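Local coordinates for DNA/pantothenate metabolism flavoprotein (Streptomyces sparsogenes DSM 40356, PDB 7CFU) that binds flavin mononucleotide and, as an FMN-dependent cysteine decarboxylase of the flavoprotein family, probably carries out the oxidative decarboxylation of a cysteine residue in a peptide, at residues G27-F32 with P106-F111; V56-A61 with A120-T125; N110-A115 with I137-N142; E167-I172 with L184-S189. One frame throughout, in Å; residues are numbered along the deposited sequence.

Contact 1 of 4, residues G27-F32 with P106-F111. With FMN (flavin mononucleotide), chain Y.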
# COMPACT_ATOMS: atom_id res chain seq x y z
N GLY A 27 -21.70 -24.74 -3.73
CA GLY A 27 -20.35 -24.43 -3.26
C GLY A 27 -19.27 -24.93 -4.21
O GLY A 27 -19.34 -26.05 -4.71
N VAL A 28 -18.23 -24.11 -4.40
CA VAL A 28 -17.15 -24.40 -5.34
C VAL A 28 -15.83 -24.38 -4.58
O VAL A 28 -15.48 -23.37 -3.96
CB VAL A 28 -17.11 -23.41 -6.52
CG1 VAL A 28 -15.98 -23.78 -7.47
CG2 VAL A 28 -18.43 -23.39 -7.27
N CYS A 29 -15.09 -25.48 -4.64
CA CYS A 29 -13.79 -25.57 -3.98
C CYS A 29 -12.67 -25.48 -5.02
O CYS A 29 -12.90 -25.57 -6.23
CB CYS A 29 -13.69 -26.87 -3.18
SG CYS A 29 -15.00 -27.09 -1.96
N GLY A 30 -11.45 -25.30 -4.52
CA GLY A 30 -10.30 -25.11 -5.37
C GLY A 30 -9.77 -26.39 -5.98
O GLY A 30 -8.70 -26.88 -5.59
N SER A 31 -10.51 -26.96 -6.93
CA SER A 31 -10.14 -28.18 -7.63
C SER A 31 -9.96 -27.89 -9.12
O SER A 31 -10.57 -26.95 -9.65
CB SER A 31 -11.21 -29.26 -7.44
OG SER A 31 -11.16 -30.25 -8.46
N PHE A 32 -9.12 -28.70 -9.79
CA PHE A 32 -9.04 -28.65 -11.25
C PHE A 32 -10.42 -28.62 -11.89
O PHE A 32 -10.63 -27.97 -12.92
CB PHE A 32 -8.28 -29.85 -11.81
CG PHE A 32 -6.79 -29.79 -11.63
CD1 PHE A 32 -6.03 -28.90 -12.36
CD2 PHE A 32 -6.16 -30.66 -10.76
CE1 PHE A 32 -4.65 -28.85 -12.21
CE2 PHE A 32 -4.79 -30.62 -10.60
CZ PHE A 32 -4.03 -29.72 -11.33
N PRO A 106 -16.94 -28.56 -7.75
CA PRO A 106 -16.24 -29.72 -7.20
C PRO A 106 -15.90 -29.52 -5.74
O PRO A 106 -15.74 -28.39 -5.29
CB PRO A 106 -14.96 -29.78 -8.03
CG PRO A 106 -14.68 -28.32 -8.33
CD PRO A 106 -16.05 -27.70 -8.55
N ALA A 107 -15.82 -30.61 -4.99
CA ALA A 107 -15.32 -30.57 -3.63
C ALA A 107 -13.87 -31.03 -3.63
O ALA A 107 -13.49 -31.92 -4.40
CB ALA A 107 -16.17 -31.45 -2.71
N THR A 108 -13.06 -30.42 -2.78
CA THR A 108 -11.70 -30.88 -2.59
C THR A 108 -11.66 -31.95 -1.52
O THR A 108 -12.59 -32.11 -0.73
CB THR A 108 -10.80 -29.72 -2.17
OG1 THR A 108 -11.45 -29.03 -1.10
CG2 THR A 108 -10.56 -28.77 -3.36
N ALA A 109 -10.55 -32.70 -1.49
CA ALA A 109 -10.28 -33.56 -0.34
C ALA A 109 -10.31 -32.74 0.94
O ALA A 109 -10.86 -33.18 1.96
CB ALA A 109 -8.93 -34.26 -0.51
N ASN A 110 -9.73 -31.53 0.91
CA ASN A 110 -9.77 -30.63 2.05
C ASN A 110 -11.20 -30.42 2.54
O ASN A 110 -11.48 -30.50 3.74
CB ASN A 110 -9.14 -29.29 1.66
CG ASN A 110 -8.97 -28.35 2.83
OD1 ASN A 110 -8.43 -28.72 3.88
ND2 ASN A 110 -9.45 -27.11 2.66
N PHE A 111 -12.12 -30.16 1.61
CA PHE A 111 -13.52 -29.96 1.99
C PHE A 111 -14.09 -31.19 2.69
O PHE A 111 -14.81 -31.06 3.69
CB PHE A 111 -14.37 -29.62 0.76
CG PHE A 111 -15.83 -29.52 1.09
CD1 PHE A 111 -16.66 -30.62 0.93
CD2 PHE A 111 -16.36 -28.35 1.62
CE1 PHE A 111 -18.00 -30.54 1.27
CE2 PHE A 111 -17.70 -28.27 1.96
CZ PHE A 111 -18.52 -29.37 1.78
N1 FMN Y . -7.21 -30.57 -4.32
C2 FMN Y . -8.11 -31.59 -4.44
O2 FMN Y . -8.45 -32.20 -3.44
N3 FMN Y . -8.65 -31.92 -5.67
C4 FMN Y . -8.26 -31.22 -6.79
O4 FMN Y . -8.73 -31.52 -7.89
C4A FMN Y . -7.33 -30.19 -6.68
N5 FMN Y . -6.94 -29.48 -7.79
C5A FMN Y . -6.04 -28.45 -7.66
C6 FMN Y . -5.65 -27.74 -8.79
C7 FMN Y . -4.74 -26.70 -8.68
C7M FMN Y . -4.33 -25.93 -9.90
C8 FMN Y . -4.21 -26.37 -7.43
C8M FMN Y . -3.21 -25.24 -7.33
C9 FMN Y . -4.59 -27.08 -6.30
C9A FMN Y . -5.51 -28.12 -6.42
N10 FMN Y . -5.90 -28.85 -5.30
C10 FMN Y . -6.81 -29.87 -5.43
C1' FMN Y . -5.36 -28.52 -3.95
C2' FMN Y . -6.37 -27.64 -3.24
O2' FMN Y . -6.62 -26.47 -4.01
C3' FMN Y . -5.87 -27.33 -1.83
O3' FMN Y . -5.93 -28.50 -1.04
C4' FMN Y . -6.63 -26.17 -1.16
O4' FMN Y . -6.08 -25.92 0.12
C5' FMN Y . -8.11 -26.49 -1.02
O5' FMN Y . -8.80 -25.32 -0.62
P FMN Y . -10.39 -25.33 -0.42
O1P FMN Y . -10.74 -24.40 0.72
O2P FMN Y . -11.00 -24.96 -1.73
O3P FMN Y . -10.90 -26.71 -0.04

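Contact 2 of 4, residues V56-A61 with A120-T125. With FMN (flavin mononucleotide), chain Y; FMN (flavin mononucleotide), chain B.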
# COMPACT_ATOMS: atom_id res chain seq x y z
N VAL A 56 -21.15 -20.12 -3.60
CA VAL A 56 -20.15 -19.81 -2.58
C VAL A 56 -18.83 -20.43 -3.03
O VAL A 56 -18.78 -21.62 -3.35
CB VAL A 56 -20.55 -20.34 -1.19
CG1 VAL A 56 -19.50 -19.98 -0.14
CG2 VAL A 56 -21.90 -19.82 -0.78
N MET A 57 -17.77 -19.61 -3.09
CA MET A 57 -16.44 -20.08 -3.46
C MET A 57 -15.52 -20.05 -2.25
O MET A 57 -15.56 -19.11 -1.45
CB MET A 57 -15.83 -19.22 -4.57
CG MET A 57 -16.66 -19.16 -5.84
SD MET A 57 -15.77 -18.24 -7.11
CE MET A 57 -14.65 -19.49 -7.72
N THR A 58 -14.70 -21.09 -2.10
CA THR A 58 -13.61 -21.00 -1.16
C THR A 58 -12.60 -19.97 -1.65
O THR A 58 -12.59 -19.58 -2.82
CB THR A 58 -12.93 -22.37 -0.99
OG1 THR A 58 -12.21 -22.72 -2.19
CG2 THR A 58 -13.97 -23.42 -0.72
N ALA A 59 -11.74 -19.52 -0.73
CA ALA A 59 -10.69 -18.58 -1.12
C ALA A 59 -9.81 -19.17 -2.21
O ALA A 59 -9.34 -18.46 -3.10
CB ALA A 59 -9.85 -18.17 0.09
N GLN A 60 -9.55 -20.49 -2.13
CA GLN A 60 -8.72 -21.13 -3.14
C GLN A 60 -9.42 -21.20 -4.49
O GLN A 60 -8.80 -20.94 -5.53
CB GLN A 60 -8.31 -22.54 -2.67
CG GLN A 60 -7.54 -23.33 -3.70
CD GLN A 60 -6.07 -22.94 -3.77
OE1 GLN A 60 -5.71 -21.79 -3.49
NE2 GLN A 60 -5.21 -23.89 -4.12
N ALA A 61 -10.71 -21.55 -4.51
CA ALA A 61 -11.45 -21.54 -5.77
C ALA A 61 -11.41 -20.15 -6.40
O ALA A 61 -11.17 -20.01 -7.61
CB ALA A 61 -12.90 -21.98 -5.54
N ALA A 120 -15.53 -25.26 10.54
CA ALA A 120 -16.28 -24.18 9.91
C ALA A 120 -15.42 -22.92 9.90
O ALA A 120 -15.72 -21.93 10.57
CB ALA A 120 -17.60 -23.94 10.64
N ASP A 121 -14.31 -22.95 9.15
CA ASP A 121 -13.34 -21.85 9.20
C ASP A 121 -13.37 -20.98 7.96
O ASP A 121 -12.42 -20.22 7.74
CB ASP A 121 -11.93 -22.38 9.47
CG ASP A 121 -11.39 -23.27 8.36
OD1 ASP A 121 -12.10 -23.51 7.36
OD2 ASP A 121 -10.23 -23.72 8.49
N ASP A 122 -14.40 -21.09 7.13
CA ASP A 122 -14.69 -20.13 6.07
C ASP A 122 -16.19 -20.14 5.84
O ASP A 122 -16.92 -20.92 6.46
CB ASP A 122 -13.90 -20.42 4.79
CG ASP A 122 -14.29 -21.75 4.12
OD1 ASP A 122 -15.15 -22.49 4.65
OD2 ASP A 122 -13.72 -22.05 3.05
N VAL A 123 -16.66 -19.28 4.92
CA VAL A 123 -18.10 -19.16 4.71
C VAL A 123 -18.69 -20.49 4.26
O VAL A 123 -19.74 -20.92 4.77
CB VAL A 123 -18.42 -18.03 3.71
CG1 VAL A 123 -19.90 -18.07 3.35
CG2 VAL A 123 -18.08 -16.68 4.32
N LEU A 124 -18.03 -21.18 3.33
CA LEU A 124 -18.59 -22.42 2.78
C LEU A 124 -18.82 -23.46 3.87
O LEU A 124 -19.93 -23.98 4.02
CB LEU A 124 -17.69 -23.00 1.70
CG LEU A 124 -18.23 -24.30 1.08
CD1 LEU A 124 -19.61 -24.06 0.45
CD2 LEU A 124 -17.27 -24.91 0.08
N THR A 125 -17.78 -23.76 4.66
CA THR A 125 -17.91 -24.84 5.62
C THR A 125 -18.80 -24.45 6.78
O THR A 125 -19.43 -25.31 7.40
CB THR A 125 -16.54 -25.29 6.12
OG1 THR A 125 -15.83 -24.17 6.68
CG2 THR A 125 -15.72 -25.89 4.96
N1 FMN Y . -7.21 -30.57 -4.32
C2 FMN Y . -8.11 -31.59 -4.44
O2 FMN Y . -8.45 -32.20 -3.44
N3 FMN Y . -8.65 -31.92 -5.67
C4 FMN Y . -8.26 -31.22 -6.79
O4 FMN Y . -8.73 -31.52 -7.89
C4A FMN Y . -7.33 -30.19 -6.68
N5 FMN Y . -6.94 -29.48 -7.79
C5A FMN Y . -6.04 -28.45 -7.66
C6 FMN Y . -5.65 -27.74 -8.79
C7 FMN Y . -4.74 -26.70 -8.68
C7M FMN Y . -4.33 -25.93 -9.90
C8 FMN Y . -4.21 -26.37 -7.43
C8M FMN Y . -3.21 -25.24 -7.33
C9 FMN Y . -4.59 -27.08 -6.30
C9A FMN Y . -5.51 -28.12 -6.42
N10 FMN Y . -5.90 -28.85 -5.30
C10 FMN Y . -6.81 -29.87 -5.43
C1' FMN Y . -5.36 -28.52 -3.95
C2' FMN Y . -6.37 -27.64 -3.24
O2' FMN Y . -6.62 -26.47 -4.01
C3' FMN Y . -5.87 -27.33 -1.83
O3' FMN Y . -5.93 -28.50 -1.04
C4' FMN Y . -6.63 -26.17 -1.16
O4' FMN Y . -6.08 -25.92 0.12
C5' FMN Y . -8.11 -26.49 -1.02
O5' FMN Y . -8.80 -25.32 -0.62
P FMN Y . -10.39 -25.33 -0.42
O1P FMN Y . -10.74 -24.40 0.72
O2P FMN Y . -11.00 -24.96 -1.73
O3P FMN Y . -10.90 -26.71 -0.04
N1 FMN B . -20.33 -19.36 14.15
C2 FMN B . -20.73 -20.07 15.26
O2 FMN B . -20.40 -21.26 15.36
N3 FMN B . -21.49 -19.46 16.25
C4 FMN B . -21.86 -18.12 16.13
O4 FMN B . -22.54 -17.58 17.00
C4A FMN B . -21.45 -17.40 15.01
N5 FMN B . -21.80 -16.07 14.87
C5A FMN B . -21.39 -15.36 13.77
C6 FMN B . -21.74 -14.02 13.64
C7 FMN B . -21.32 -13.30 12.53
C7M FMN B . -21.71 -11.85 12.39
C8 FMN B . -20.56 -13.91 11.54
C8M FMN B . -20.13 -13.10 10.35
C9 FMN B . -20.20 -15.26 11.67
C9A FMN B . -20.62 -15.98 12.79
N10 FMN B . -20.28 -17.32 12.93
C10 FMN B . -20.68 -18.03 14.03
C1' FMN B . -19.44 -18.02 11.90
C2' FMN B . -18.01 -17.99 12.39
O2' FMN B . -17.59 -16.64 12.52
C3' FMN B . -17.12 -18.77 11.42
O3' FMN B . -17.40 -20.15 11.51
C4' FMN B . -15.64 -18.52 11.67
O4' FMN B . -14.86 -19.22 10.72
C5' FMN B . -15.23 -18.96 13.06
O5' FMN B . -13.93 -18.44 13.26
P FMN B . -13.13 -18.70 14.62
O1P FMN B . -11.64 -18.81 14.32
O2P FMN B . -13.40 -17.52 15.54
O3P FMN B . -13.64 -19.96 15.27
O HOH W 1 -15.99 -20.09 1.76
O HOH W 2 -12.03 -20.35 1.99

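Contact 3 of 4, residues N110-A115 with I137-N142. With FMN (flavin mononucleotide), chain Y.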
# COMPACT_ATOMS: atom_id res chain seq x y z
N ASN A 110 -9.73 -31.53 0.91
CA ASN A 110 -9.77 -30.63 2.05
C ASN A 110 -11.20 -30.42 2.54
O ASN A 110 -11.48 -30.50 3.74
CB ASN A 110 -9.14 -29.29 1.66
CG ASN A 110 -8.97 -28.35 2.83
OD1 ASN A 110 -8.43 -28.72 3.88
ND2 ASN A 110 -9.45 -27.11 2.66
N PHE A 111 -12.12 -30.16 1.61
CA PHE A 111 -13.52 -29.96 1.99
C PHE A 111 -14.09 -31.19 2.69
O PHE A 111 -14.81 -31.06 3.69
CB PHE A 111 -14.37 -29.62 0.76
CG PHE A 111 -15.83 -29.52 1.09
CD1 PHE A 111 -16.66 -30.62 0.93
CD2 PHE A 111 -16.36 -28.35 1.62
CE1 PHE A 111 -18.00 -30.54 1.27
CE2 PHE A 111 -17.70 -28.27 1.96
CZ PHE A 111 -18.52 -29.37 1.78
N LEU A 112 -13.82 -32.39 2.16
CA LEU A 112 -14.32 -33.61 2.79
C LEU A 112 -13.88 -33.68 4.24
O LEU A 112 -14.68 -34.01 5.13
CB LEU A 112 -13.81 -34.84 2.05
CG LEU A 112 -14.21 -35.03 0.59
CD1 LEU A 112 -13.58 -36.30 0.06
CD2 LEU A 112 -15.73 -35.08 0.48
N ALA A 113 -12.62 -33.36 4.51
CA ALA A 113 -12.11 -33.40 5.87
C ALA A 113 -12.84 -32.40 6.75
O ALA A 113 -13.28 -32.72 7.86
CB ALA A 113 -10.61 -33.14 5.87
N LYS A 114 -13.01 -31.17 6.27
CA LYS A 114 -13.66 -30.16 7.10
C LYS A 114 -15.13 -30.50 7.34
O LYS A 114 -15.61 -30.42 8.48
CB LYS A 114 -13.53 -28.79 6.43
CG LYS A 114 -12.11 -28.22 6.43
CD LYS A 114 -12.07 -26.85 5.73
CE LYS A 114 -10.67 -26.22 5.82
NZ LYS A 114 -10.62 -24.91 5.11
N ALA A 115 -15.85 -30.91 6.30
CA ALA A 115 -17.25 -31.26 6.48
C ALA A 115 -17.41 -32.48 7.37
O ALA A 115 -18.29 -32.52 8.24
CB ALA A 115 -17.92 -31.49 5.11
N ILE A 137 -22.38 -33.92 -2.52
CA ILE A 137 -20.95 -33.59 -2.51
C ILE A 137 -20.28 -34.40 -3.61
O ILE A 137 -20.35 -35.64 -3.61
CB ILE A 137 -20.32 -33.89 -1.13
CG1 ILE A 137 -21.03 -33.10 -0.04
CG2 ILE A 137 -18.82 -33.63 -1.13
CD1 ILE A 137 -20.62 -33.51 1.36
N ALA A 138 -19.60 -33.70 -4.52
CA ALA A 138 -18.95 -34.32 -5.68
C ALA A 138 -17.45 -34.03 -5.60
O ALA A 138 -16.96 -33.09 -6.24
CB ALA A 138 -19.54 -33.82 -6.99
N PRO A 139 -16.71 -34.84 -4.85
CA PRO A 139 -15.27 -34.59 -4.70
C PRO A 139 -14.49 -34.95 -5.96
O PRO A 139 -14.88 -35.82 -6.73
CB PRO A 139 -14.87 -35.51 -3.54
CG PRO A 139 -15.89 -36.61 -3.56
CD PRO A 139 -17.18 -35.95 -4.01
N VAL A 140 -13.38 -34.23 -6.17
CA VAL A 140 -12.45 -34.52 -7.26
C VAL A 140 -11.03 -34.42 -6.72
O VAL A 140 -10.69 -33.47 -6.01
CB VAL A 140 -12.63 -33.57 -8.45
CG1 VAL A 140 -11.67 -33.94 -9.56
CG2 VAL A 140 -14.07 -33.61 -8.95
N MET A 141 -10.20 -35.40 -7.09
CA MET A 141 -8.80 -35.47 -6.69
C MET A 141 -8.18 -36.62 -7.47
O MET A 141 -8.89 -37.44 -8.06
CB MET A 141 -8.64 -35.69 -5.19
CG MET A 141 -9.07 -37.08 -4.71
SD MET A 141 -9.35 -37.17 -2.93
CE MET A 141 -10.96 -36.39 -2.84
N ASN A 142 -6.85 -36.68 -7.48
CA ASN A 142 -6.22 -37.76 -8.23
C ASN A 142 -6.28 -39.05 -7.42
O ASN A 142 -6.72 -39.08 -6.27
CB ASN A 142 -4.80 -37.37 -8.66
CG ASN A 142 -3.78 -37.38 -7.53
OD1 ASN A 142 -4.02 -37.89 -6.43
ND2 ASN A 142 -2.61 -36.81 -7.81
N1 FMN Y . -7.21 -30.57 -4.32
C2 FMN Y . -8.11 -31.59 -4.44
O2 FMN Y . -8.45 -32.20 -3.44
N3 FMN Y . -8.65 -31.92 -5.67
C4 FMN Y . -8.26 -31.22 -6.79
O4 FMN Y . -8.73 -31.52 -7.89
C4A FMN Y . -7.33 -30.19 -6.68
N5 FMN Y . -6.94 -29.48 -7.79
C5A FMN Y . -6.04 -28.45 -7.66
C6 FMN Y . -5.65 -27.74 -8.79
C7 FMN Y . -4.74 -26.70 -8.68
C7M FMN Y . -4.33 -25.93 -9.90
C8 FMN Y . -4.21 -26.37 -7.43
C8M FMN Y . -3.21 -25.24 -7.33
C9 FMN Y . -4.59 -27.08 -6.30
C9A FMN Y . -5.51 -28.12 -6.42
N10 FMN Y . -5.90 -28.85 -5.30
C10 FMN Y . -6.81 -29.87 -5.43
C1' FMN Y . -5.36 -28.52 -3.95
C2' FMN Y . -6.37 -27.64 -3.24
O2' FMN Y . -6.62 -26.47 -4.01
C3' FMN Y . -5.87 -27.33 -1.83
O3' FMN Y . -5.93 -28.50 -1.04
C4' FMN Y . -6.63 -26.17 -1.16
O4' FMN Y . -6.08 -25.92 0.12
C5' FMN Y . -8.11 -26.49 -1.02
O5' FMN Y . -8.80 -25.32 -0.62
P FMN Y . -10.39 -25.33 -0.42
O1P FMN Y . -10.74 -24.40 0.72
O2P FMN Y . -11.00 -24.96 -1.73
O3P FMN Y . -10.90 -26.71 -0.04

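Contact 4 of 4, residues E167-I172 with L184-S189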
# COMPACT_ATOMS: atom_id res chain seq x y z
N GLU A 167 -18.69 -40.17 -6.14
CA GLU A 167 -17.27 -40.49 -6.20
C GLU A 167 -16.68 -40.04 -7.54
O GLU A 167 -17.35 -40.08 -8.57
CB GLU A 167 -17.08 -42.00 -6.03
CG GLU A 167 -17.63 -42.51 -4.71
CD GLU A 167 -17.26 -43.95 -4.44
OE1 GLU A 167 -16.50 -44.54 -5.24
OE2 GLU A 167 -17.75 -44.50 -3.43
N PRO A 168 -15.43 -39.60 -7.55
CA PRO A 168 -14.83 -39.14 -8.80
C PRO A 168 -14.52 -40.29 -9.75
O PRO A 168 -14.46 -41.46 -9.37
CB PRO A 168 -13.55 -38.44 -8.34
CG PRO A 168 -13.20 -39.11 -7.07
CD PRO A 168 -14.52 -39.42 -6.40
N LYS A 169 -14.31 -39.92 -11.01
CA LYS A 169 -13.78 -40.82 -12.02
C LYS A 169 -12.29 -40.54 -12.21
O LYS A 169 -11.69 -39.68 -11.56
CB LYS A 169 -14.54 -40.69 -13.34
CG LYS A 169 -16.01 -41.09 -13.28
CD LYS A 169 -16.71 -41.00 -14.64
CE LYS A 169 -16.87 -39.57 -15.12
NZ LYS A 169 -17.64 -39.48 -16.39
N GLU A 170 -11.69 -41.27 -13.15
CA GLU A 170 -10.25 -41.27 -13.39
C GLU A 170 -10.07 -40.77 -14.82
O GLU A 170 -9.97 -41.56 -15.75
CB GLU A 170 -9.69 -42.67 -13.19
CG GLU A 170 -8.16 -42.77 -13.04
CD GLU A 170 -7.37 -42.84 -14.33
OE1 GLU A 170 -7.85 -43.39 -15.35
OE2 GLU A 170 -6.23 -42.32 -14.30
N GLY A 171 -10.12 -39.45 -14.99
CA GLY A 171 -10.02 -38.88 -16.31
C GLY A 171 -8.65 -38.35 -16.68
O GLY A 171 -8.40 -37.15 -16.53
N ILE A 172 -7.77 -39.20 -17.20
CA ILE A 172 -6.40 -38.77 -17.53
C ILE A 172 -6.44 -37.82 -18.73
O ILE A 172 -7.42 -37.79 -19.49
CB ILE A 172 -5.47 -39.97 -17.81
CG1 ILE A 172 -4.93 -40.54 -16.51
CG2 ILE A 172 -4.25 -39.51 -18.61
CD1 ILE A 172 -4.24 -41.88 -16.70
N LEU A 184 -14.88 -35.30 -12.41
CA LEU A 184 -16.16 -35.39 -11.74
C LEU A 184 -16.87 -36.70 -12.05
O LEU A 184 -16.85 -37.18 -13.19
CB LEU A 184 -17.04 -34.21 -12.15
CG LEU A 184 -16.69 -32.87 -11.51
CD1 LEU A 184 -17.19 -31.72 -12.38
CD2 LEU A 184 -17.34 -32.80 -10.15
N GLY A 185 -17.50 -37.27 -11.03
CA GLY A 185 -18.31 -38.46 -11.21
C GLY A 185 -19.63 -38.14 -11.87
O GLY A 185 -19.83 -37.07 -12.45
N ASP A 186 -20.56 -39.09 -11.77
CA ASP A 186 -21.88 -38.95 -12.39
C ASP A 186 -22.81 -38.24 -11.42
O ASP A 186 -23.61 -38.84 -10.71
CB ASP A 186 -22.43 -40.31 -12.82
CG ASP A 186 -21.64 -40.92 -13.96
OD1 ASP A 186 -21.30 -40.18 -14.91
OD2 ASP A 186 -21.38 -42.15 -13.92
N PHE A 187 -22.71 -36.91 -11.43
CA PHE A 187 -23.45 -36.09 -10.49
C PHE A 187 -24.87 -35.79 -10.94
O PHE A 187 -25.71 -35.45 -10.09
CB PHE A 187 -22.71 -34.76 -10.26
CG PHE A 187 -22.49 -33.97 -11.53
CD1 PHE A 187 -23.48 -33.14 -12.03
CD2 PHE A 187 -21.28 -34.05 -12.20
CE1 PHE A 187 -23.28 -32.42 -13.20
CE2 PHE A 187 -21.07 -33.32 -13.36
CZ PHE A 187 -22.07 -32.51 -13.86
N GLN A 188 -25.15 -35.90 -12.24
CA GLN A 188 -26.46 -35.50 -12.76
C GLN A 188 -27.59 -36.26 -12.08
O GLN A 188 -28.61 -35.67 -11.72
CB GLN A 188 -26.50 -35.68 -14.27
CG GLN A 188 -25.48 -34.84 -15.02
CD GLN A 188 -25.79 -34.72 -16.50
OE1 GLN A 188 -26.67 -35.41 -17.02
NE2 GLN A 188 -25.06 -33.85 -17.19
N SER A 189 -27.42 -37.56 -11.89
CA SER A 189 -28.44 -38.36 -11.22
C SER A 189 -28.62 -37.93 -9.76
O SER A 189 -29.75 -37.81 -9.27
CB SER A 189 -28.08 -39.84 -11.31
OG SER A 189 -28.96 -40.64 -10.54

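Contact 1 of 4, residues G27-F32 with P106-F111
Van der Waals contact joins Cys-29 to Phe-111, at the start of helix 109-117. Cys-29 SG lies 3.8 Å from Phe-111 CB and oblique to the Phe-111 ring, a sulfur-aromatic contact 4.7 Å from SG to the ring centroid. Ser-31 CB rests on Pro-106 CG at 3.7 Å, and Thr-108 CG2 meets the Gly-30 carbonyl. A cis peptide bond precedes Pro-106.

One backbone bond ties the segments, Cys-29 N to Pro-106 O at 3.1 Å. Both segments leave the C-terminal edge of a parallel, Rossmann-like sheet, where such folds commonly bind their cofactor.

Several polar groups of both segments hold FMN. Gly-30 N gives a nearly straight bond to phosphate O2P (2.8 Å, 169°). Thr-108 OG1 sits between its backbone N and carbonyl carbon (chi1 49°); there it donates to O3P and accepts the helix-capping bond from Phe-111 N. Asn-110 ND2 also reaches O3P. On the flavin, Ser-31 OG binds O4, Ala-109 N binds O2 and Phe-32 N binds N5. The Phe-32 ring lies over the flavin, with FMN C6 3.4 Å above the ring plane near its centre. With an alanine here, that flavin face would probably lose its aromatic cover, leaving the backbone bond to N5.

Contact 2 of 4, residues V56-A61 with A120-T125
This is a buried, mainly apolar contact between the end of strand 52-57 and the start of helix 123-130, on the C-terminal side of the Rossmann-like parallel sheet. Two helix N-termini meet here. Thr-58 caps helix 59-65 and Asp-122 caps helix 123-130.

Val-56 and Leu-124 carry most of the apolar contact. At chi1 -179° CG1 of Val-56 stands opposite the backbone N and meets the helix. Val-56 CG1 lies 4.0 Å from Leu-124 CB and 4.0 Å from Val-123 CG1. Leu-124 sends CD2 to the methyl CG2 of Thr-58, at 3.7 Å. The other branch of Thr-58, OG1, accepts from Ala-61 N and donates to phosphate O2P of FMN at 2.6 Å. Gln-60 NE2 holds the ribityl O2' of the same FMN.

Ala-120 O, in contrast, takes bonds from O3' and O4' of a second FMN, which is mainly bound by a neighbouring subunit. The region therefore lies between two cofactor sites of the assembly.

Asp-122 joins the two helix starts through a water. Its OD1 accepts from Thr-125 N and Thr-125 OG1, which come from opposite faces of the carboxylate plane. An asparagine in its place could keep one oxygen acceptor but would probably leave either the cap or the water without its mate. That water donates to Asp-122 OD2 at 2.6 Å and accepts from Ala-59 N at 2.9 Å.

Contact 3 of 4, residues N110-A115 with I137-N142
Helix 109-117 packs here on strand 135-139 of the parallel sheet, next to the FMN site. It is the helix that follows strand 101-107, and strand 135-139 is that strand's neighbour in the sheet. The axes of helix 110-115 and strand 137-139 pass 9.7 Å apart at 138°, so helix and strand run roughly antiparallel, as expected in an alpha/beta layer.

Leu-112 carries most of the contact. With CG anti to the carbonyl carbon (chi1 -62°) and an extended chi2, its two methyls are carried down to the strand. Leu-112 CD2 meets Ile-137 CG2 at 3.8 Å. Leu-112 CD1 touches both Pro-139 CB and Met-141 CE, each at 3.9 Å. The Leu-112 and Pro-139 side chains cross at about a right angle. In Met-141 the bend at chi3 (78°) brings the terminal methyl against Leu-112.

Phe-111 adds its rim to this layer. Ile-137 CD1 approaches the ring at the edge, in its plane, 4.0 Å from Phe-111 CE1. Val-155 and Leu-158 of helix 149-160 also pack on Leu-112.

The cofactor and the subunit interface lie beside this layer. Val-140 O accepts from flavin N3 at 2.6 Å. Asn-110 OD1 accepts from Ala-120 N of a neighbouring subunit.

Every touch between the two segments is apolar and buried. Their fit therefore rests on shape and exclusion of water, while Val-140 O and Asn-110 beside it serve the flavin and the subunit interface.

Contact 4 of 4, residues E167-I172 with L184-S189
Lys-169 lays its aliphatic chain over the backbone of Leu-184 and Gly-185. Its CG lies 4.1 Å from Gly-185 CA, and Lys-169 CE comes to 3.1 Å from Leu-184 O. A bend at chi3 (-69°) turns the end of the chain over that carbonyl. Lys-169 NZ is 4.0 Å from Asp-186 OD1, beyond a salt bridge, and the two side chains cross at about a right angle.

Beside the lysine the backbones come close. Gly-185 CA makes a CA-H...O contact with Glu-167 O at 3.2 Å. Glycine has no side chain, which is consistent with so close an approach. Pro-168 CA packs near Gly-185 N at 3.9 Å.

The contact joins the loop after strand 164-165 to the lead-in of C-terminal helix 187-199, at the surface of the flavoprotein fold. The Glu-167 carboxylate turns elsewhere, to a salt bridge with Arg-159. Leu-184 packs onto Val-140 and Leu-105. Asp-186 is the centre of an inverse gamma turn, with a weak bond from Phe-187 N to Gly-185 O.

With opposite charges near but not paired, the electrostatic attraction is probably modest, and the contact rests on the lysine methylenes and on the close backbone approach.

Contacts 1, 2 and 3 cluster on one parallel sheet and all touch the same FMN. Contact 1 is central, its centre about 9 Å from that of contact 2 and about 6 Å from that of contact 3. It shares Asn-110, Phe-111 and helix 109-117 with contact 3. Strand 23-28 links it to neighbouring strand 52-57 of contact 2. Along the chain, contact 2 crosses both contact 1 and contact 3. A salt bridge from Asp-121 to Lys-114 also joins contacts 2 and 3. Contact 4 comes last, about 22 Å from contact 2 between centres, and touches contact 3 through Pro-168 and Leu-184. Thus distant chain segments together build the cofactor site, with contact 4 at the surface beside it.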